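Local structure of transposon Tn7 transposition protein tnsA (Escherichia coli, 1T0F) at residues I179-S184 / E234-T239; N212-C217 / K230-I235. The protein cleaves the 5' DNA strands at the ends of transposon Tn7 and, together with TnsB, forms the transposase that moves the element. One frame throughout, in Å; residues are numbered along the deposited sequence.

Contact 1: I179-S184 / E234-T239; sequences IEWLYS and EIRALT
Arg-236 reaches from helix 230-240 to the C-terminal end of helix 173-183, where its guanidinium meets main-chain oxygens. CG lies anti to the backbone N (chi1 -174°), and the extended chain brings the guanidinium to the helix end, with NH2 2.5 Å from Trp-181 O; the distance is short, but the bond is bent and therefore weak (127° at the hydrogen). Leu-182 O lies over one guanidinium face, 3.2 Å from NH2, at an angle too poor for a bond. Arg-236 CD sits over the six-membered ring of Trp-181, 4.2 Å from its centroid, in a CH-pi contact, with the guanidinium plane turned 73° from the ring. Both helices belong to the C-terminal part of TnsA, of the helix-turn-helix clan, and their short segments cross nearly at right angles. The closely packed side is the buried one, at Leu-182: CD2 approaches Arg-236 CG, and CD1 meets Thr-239 CG2 at 3.9 Å, with Phe-246 touching both Leu-182 and Thr-239. With an alanine at Arg-236, this indole face would probably lose the cover of CD and the Trp-181 carbonyl its weak guanidinium partner. Toward solvent the contact loosens: at exposed Ser-184, OG stands 3.6 Å from Arg-236 NH2, near the guanidinium plane.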
# COMPACT_ATOMS: atom_id res chain seq x y z
N ILE A 179 -10.62 -1.81 8.81
CA ILE A 179 -10.59 -0.76 7.79
C ILE A 179 -12.02 -0.31 7.48
O ILE A 179 -12.27 0.87 7.23
CB ILE A 179 -9.90 -1.28 6.51
CG1 ILE A 179 -8.39 -1.44 6.77
CG2 ILE A 179 -10.15 -0.33 5.35
CD1 ILE A 179 -7.62 -2.07 5.61
N GLU A 180 -12.95 -1.25 7.51
CA GLU A 180 -14.35 -0.95 7.26
C GLU A 180 -14.87 0.04 8.29
O GLU A 180 -15.55 1.01 7.97
CB GLU A 180 -15.17 -2.24 7.32
CG GLU A 180 -15.73 -2.69 5.99
CD GLU A 180 -15.88 -4.20 5.89
OE1 GLU A 180 -16.43 -4.81 6.83
OE2 GLU A 180 -15.44 -4.78 4.87
N TRP A 181 -14.53 -0.20 9.55
CA TRP A 181 -14.97 0.66 10.63
C TRP A 181 -14.23 2.00 10.62
O TRP A 181 -14.85 3.06 10.73
CB TRP A 181 -14.75 -0.04 11.98
CG TRP A 181 -15.10 0.81 13.14
CD1 TRP A 181 -16.36 1.17 13.55
CD2 TRP A 181 -14.19 1.48 14.01
NE1 TRP A 181 -16.28 2.03 14.62
CE2 TRP A 181 -14.95 2.23 14.93
CE3 TRP A 181 -12.79 1.51 14.11
CZ2 TRP A 181 -14.37 3.01 15.93
CZ3 TRP A 181 -12.21 2.29 15.11
CH2 TRP A 181 -13.00 3.03 16.01
N LEU A 182 -12.92 1.95 10.46
CA LEU A 182 -12.09 3.15 10.45
C LEU A 182 -12.29 4.07 9.25
O LEU A 182 -12.12 5.28 9.37
CB LEU A 182 -10.61 2.78 10.48
CG LEU A 182 -9.88 2.66 11.80
CD1 LEU A 182 -8.43 2.34 11.49
CD2 LEU A 182 -9.98 3.97 12.60
N TYR A 183 -12.63 3.49 8.11
CA TYR A 183 -12.79 4.27 6.89
C TYR A 183 -14.16 4.12 6.22
O TYR A 183 -14.30 4.42 5.03
CB TYR A 183 -11.68 3.88 5.91
CG TYR A 183 -10.28 4.07 6.45
CD1 TYR A 183 -9.61 5.29 6.30
CD2 TYR A 183 -9.63 3.04 7.12
CE1 TYR A 183 -8.32 5.46 6.81
CE2 TYR A 183 -8.34 3.20 7.63
CZ TYR A 183 -7.69 4.42 7.48
OH TYR A 183 -6.42 4.58 7.98
N SER A 184 -15.16 3.67 6.97
CA SER A 184 -16.50 3.50 6.43
C SER A 184 -16.94 4.80 5.76
O SER A 184 -17.57 4.78 4.70
CB SER A 184 -17.49 3.18 7.55
OG SER A 184 -17.56 4.26 8.47
N GLU A 234 -12.08 11.19 18.52
CA GLU A 234 -10.78 11.82 18.33
C GLU A 234 -9.74 10.75 18.01
O GLU A 234 -8.93 10.91 17.10
CB GLU A 234 -10.37 12.60 19.58
CG GLU A 234 -11.36 13.66 20.00
CD GLU A 234 -10.86 14.51 21.15
OE1 GLU A 234 -10.27 13.94 22.10
OE2 GLU A 234 -11.05 15.74 21.11
N ILE A 235 -9.76 9.66 18.78
CA ILE A 235 -8.83 8.56 18.58
C ILE A 235 -9.04 7.96 17.19
O ILE A 235 -8.09 7.63 16.49
CB ILE A 235 -9.04 7.46 19.65
CG1 ILE A 235 -8.57 7.97 21.02
CG2 ILE A 235 -8.28 6.20 19.28
CD1 ILE A 235 -7.09 8.27 21.09
N ARG A 236 -10.30 7.83 16.80
CA ARG A 236 -10.64 7.27 15.50
C ARG A 236 -10.05 8.11 14.37
O ARG A 236 -9.44 7.57 13.44
CB ARG A 236 -12.16 7.19 15.36
CG ARG A 236 -12.65 6.48 14.10
CD ARG A 236 -14.17 6.36 14.12
NE ARG A 236 -14.70 5.73 12.91
CZ ARG A 236 -14.57 6.23 11.68
NH1 ARG A 236 -13.93 7.38 11.50
NH2 ARG A 236 -15.08 5.59 10.64
N ALA A 237 -10.21 9.43 14.45
CA ALA A 237 -9.70 10.33 13.42
C ALA A 237 -8.18 10.32 13.35
O ALA A 237 -7.59 10.29 12.26
CB ALA A 237 -10.21 11.76 13.67
N LEU A 238 -7.53 10.34 14.52
CA LEU A 238 -6.07 10.34 14.55
C LEU A 238 -5.52 9.00 14.05
O LEU A 238 -4.45 8.95 13.43
CB LEU A 238 -5.58 10.62 15.98
CG LEU A 238 -5.82 12.05 16.46
CD1 LEU A 238 -5.66 12.15 17.99
CD2 LEU A 238 -4.84 12.99 15.75
N THR A 239 -6.24 7.92 14.32
CA THR A 239 -5.81 6.60 13.88
C THR A 239 -5.95 6.45 12.36
O THR A 239 -5.06 5.93 11.70
CB THR A 239 -6.62 5.47 14.57
OG1 THR A 239 -6.45 5.55 15.99
CG2 THR A 239 -6.12 4.11 14.11

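Contact 2: N212-C217 / K230-I235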
# COMPACT_ATOMS: atom_id res chain seq x y z
N ASN A 212 -8.98 -1.91 28.27
CA ASN A 212 -9.58 -1.91 26.94
C ASN A 212 -9.76 -0.48 26.42
O ASN A 212 -10.27 0.38 27.13
CB ASN A 212 -10.93 -2.65 26.98
CG ASN A 212 -11.70 -2.56 25.68
OD1 ASN A 212 -12.43 -1.60 25.45
ND2 ASN A 212 -11.52 -3.55 24.83
N ILE A 213 -9.35 -0.25 25.18
CA ILE A 213 -9.43 1.09 24.59
C ILE A 213 -10.81 1.74 24.56
O ILE A 213 -10.93 2.94 24.79
CB ILE A 213 -8.84 1.09 23.15
CG1 ILE A 213 -8.85 2.51 22.57
CG2 ILE A 213 -9.63 0.16 22.25
CD1 ILE A 213 -8.00 3.49 23.34
N ILE A 214 -11.85 0.96 24.27
CA ILE A 214 -13.20 1.53 24.22
C ILE A 214 -13.66 1.95 25.62
O ILE A 214 -14.24 3.02 25.80
CB ILE A 214 -14.21 0.53 23.61
CG1 ILE A 214 -13.69 0.01 22.26
CG2 ILE A 214 -15.56 1.21 23.43
CD1 ILE A 214 -13.40 1.11 21.24
N ASN A 215 -13.40 1.10 26.61
CA ASN A 215 -13.78 1.40 27.98
C ASN A 215 -13.09 2.69 28.43
O ASN A 215 -13.73 3.59 28.97
CB ASN A 215 -13.39 0.26 28.92
CG ASN A 215 -14.23 -0.97 28.71
OD1 ASN A 215 -15.33 -0.90 28.15
ND2 ASN A 215 -13.74 -2.12 29.17
N VAL A 216 -11.79 2.78 28.18
CA VAL A 216 -11.03 3.96 28.55
C VAL A 216 -11.58 5.23 27.90
O VAL A 216 -11.74 6.25 28.58
CB VAL A 216 -9.53 3.81 28.19
CG1 VAL A 216 -8.81 5.13 28.41
CG2 VAL A 216 -8.90 2.73 29.06
N CYS A 217 -11.86 5.19 26.60
CA CYS A 217 -12.40 6.36 25.93
C CYS A 217 -13.69 6.85 26.60
O CYS A 217 -13.90 8.05 26.77
CB CYS A 217 -12.70 6.06 24.45
SG CYS A 217 -11.22 5.88 23.43
N LYS A 230 -16.96 11.35 22.57
CA LYS A 230 -16.01 12.36 22.12
C LYS A 230 -14.58 11.85 21.97
O LYS A 230 -13.96 12.03 20.92
CB LYS A 230 -16.01 13.55 23.10
CG LYS A 230 -15.04 14.65 22.72
CD LYS A 230 -15.37 15.22 21.35
CE LYS A 230 -14.38 16.29 20.94
NZ LYS A 230 -14.66 16.82 19.58
N THR A 231 -14.06 11.23 23.02
CA THR A 231 -12.70 10.72 23.00
C THR A 231 -12.47 9.67 21.91
O THR A 231 -11.45 9.72 21.21
CB THR A 231 -12.34 10.15 24.38
OG1 THR A 231 -12.54 11.17 25.37
CG2 THR A 231 -10.89 9.70 24.41
N LEU A 232 -13.40 8.73 21.75
CA LEU A 232 -13.25 7.70 20.72
C LEU A 232 -13.21 8.33 19.33
O LEU A 232 -12.45 7.89 18.47
CB LEU A 232 -14.39 6.68 20.79
CG LEU A 232 -14.38 5.59 19.71
CD1 LEU A 232 -13.09 4.79 19.78
CD2 LEU A 232 -15.58 4.67 19.88
N SER A 233 -14.04 9.35 19.11
CA SER A 233 -14.08 10.01 17.81
C SER A 233 -12.74 10.66 17.50
O SER A 233 -12.30 10.68 16.35
CB SER A 233 -15.20 11.06 17.76
OG SER A 233 -14.94 12.14 18.64
N GLU A 234 -12.08 11.19 18.52
CA GLU A 234 -10.78 11.82 18.33
C GLU A 234 -9.74 10.75 18.01
O GLU A 234 -8.93 10.91 17.10
CB GLU A 234 -10.37 12.60 19.58
CG GLU A 234 -11.36 13.66 20.00
CD GLU A 234 -10.86 14.51 21.15
OE1 GLU A 234 -10.27 13.94 22.10
OE2 GLU A 234 -11.05 15.74 21.11
N ILE A 235 -9.76 9.66 18.78
CA ILE A 235 -8.83 8.56 18.58
C ILE A 235 -9.04 7.96 17.19
O ILE A 235 -8.09 7.63 16.49
CB ILE A 235 -9.04 7.46 19.65
CG1 ILE A 235 -8.57 7.97 21.02
CG2 ILE A 235 -8.28 6.20 19.28
CD1 ILE A 235 -7.09 8.27 21.09
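The CB of Cys-217 is directed toward helix 230-240, and its sulfur touches three residues there. SG lies anti to its own carbonyl carbon (chi1 -72°), a setting that brings it 3.8 Å from Leu-232 CA, while Thr-231 CG2 and Ile-235 CG1 approach it at 4.0 and 4.1 Å. Thr-231 also faces the other helix: its CB comes to 3.5 Å from Cys-217 O, and its hydroxyl is hydrogen-bonded to Asp-221, one turn further along helix 213-223. The two helices are consecutive and fold back on each other across a short connection, their short segments running at 126° to each other, 9.1 Å apart at their axes. Leu-232 bridges two partners. Its CB lies beside Cys-217 CB, whereas CD1, at the far end of the branch, meets Ile-214 CD1 at 4.0 Å, the two side chains passing at a slant. At the start of helix 213-223, Asn-212 is the N-cap; its OD1 takes the Asn-215 N-H in the carbonyl plane, on a lone pair (160° at the hydrogen), and a weaker bond from Ile-214 N. Leu-201 of helix 198-207 packs against both Thr-231 and Ile-235.

Helix 230-240 is common to both contacts, and Glu-234 and Ile-235 belong to both of its segments. Along the chain, helix 173-183 comes first, then helix 213-223, and each packs against helix 230-240: the later helix near its beginning, in contact 2, the earlier one further along, in contact 1. The centres of the two contacts are about 11 Å apart, and the contacts meet where Trp-181 CH2 lies 4.2 Å from Leu-232 CD1. All four segments belong to the C-terminal part of TnsA. Contact 1 also borders the nuclease part, since Tyr-183 and Ile-179 pack on helix 64-75, which carries the active-site Glu-66; contact 2 lies away from the active site and the metal. Helix 230-240 thus joins the outlying helix 213-223 to a helix packed against the catalytic region.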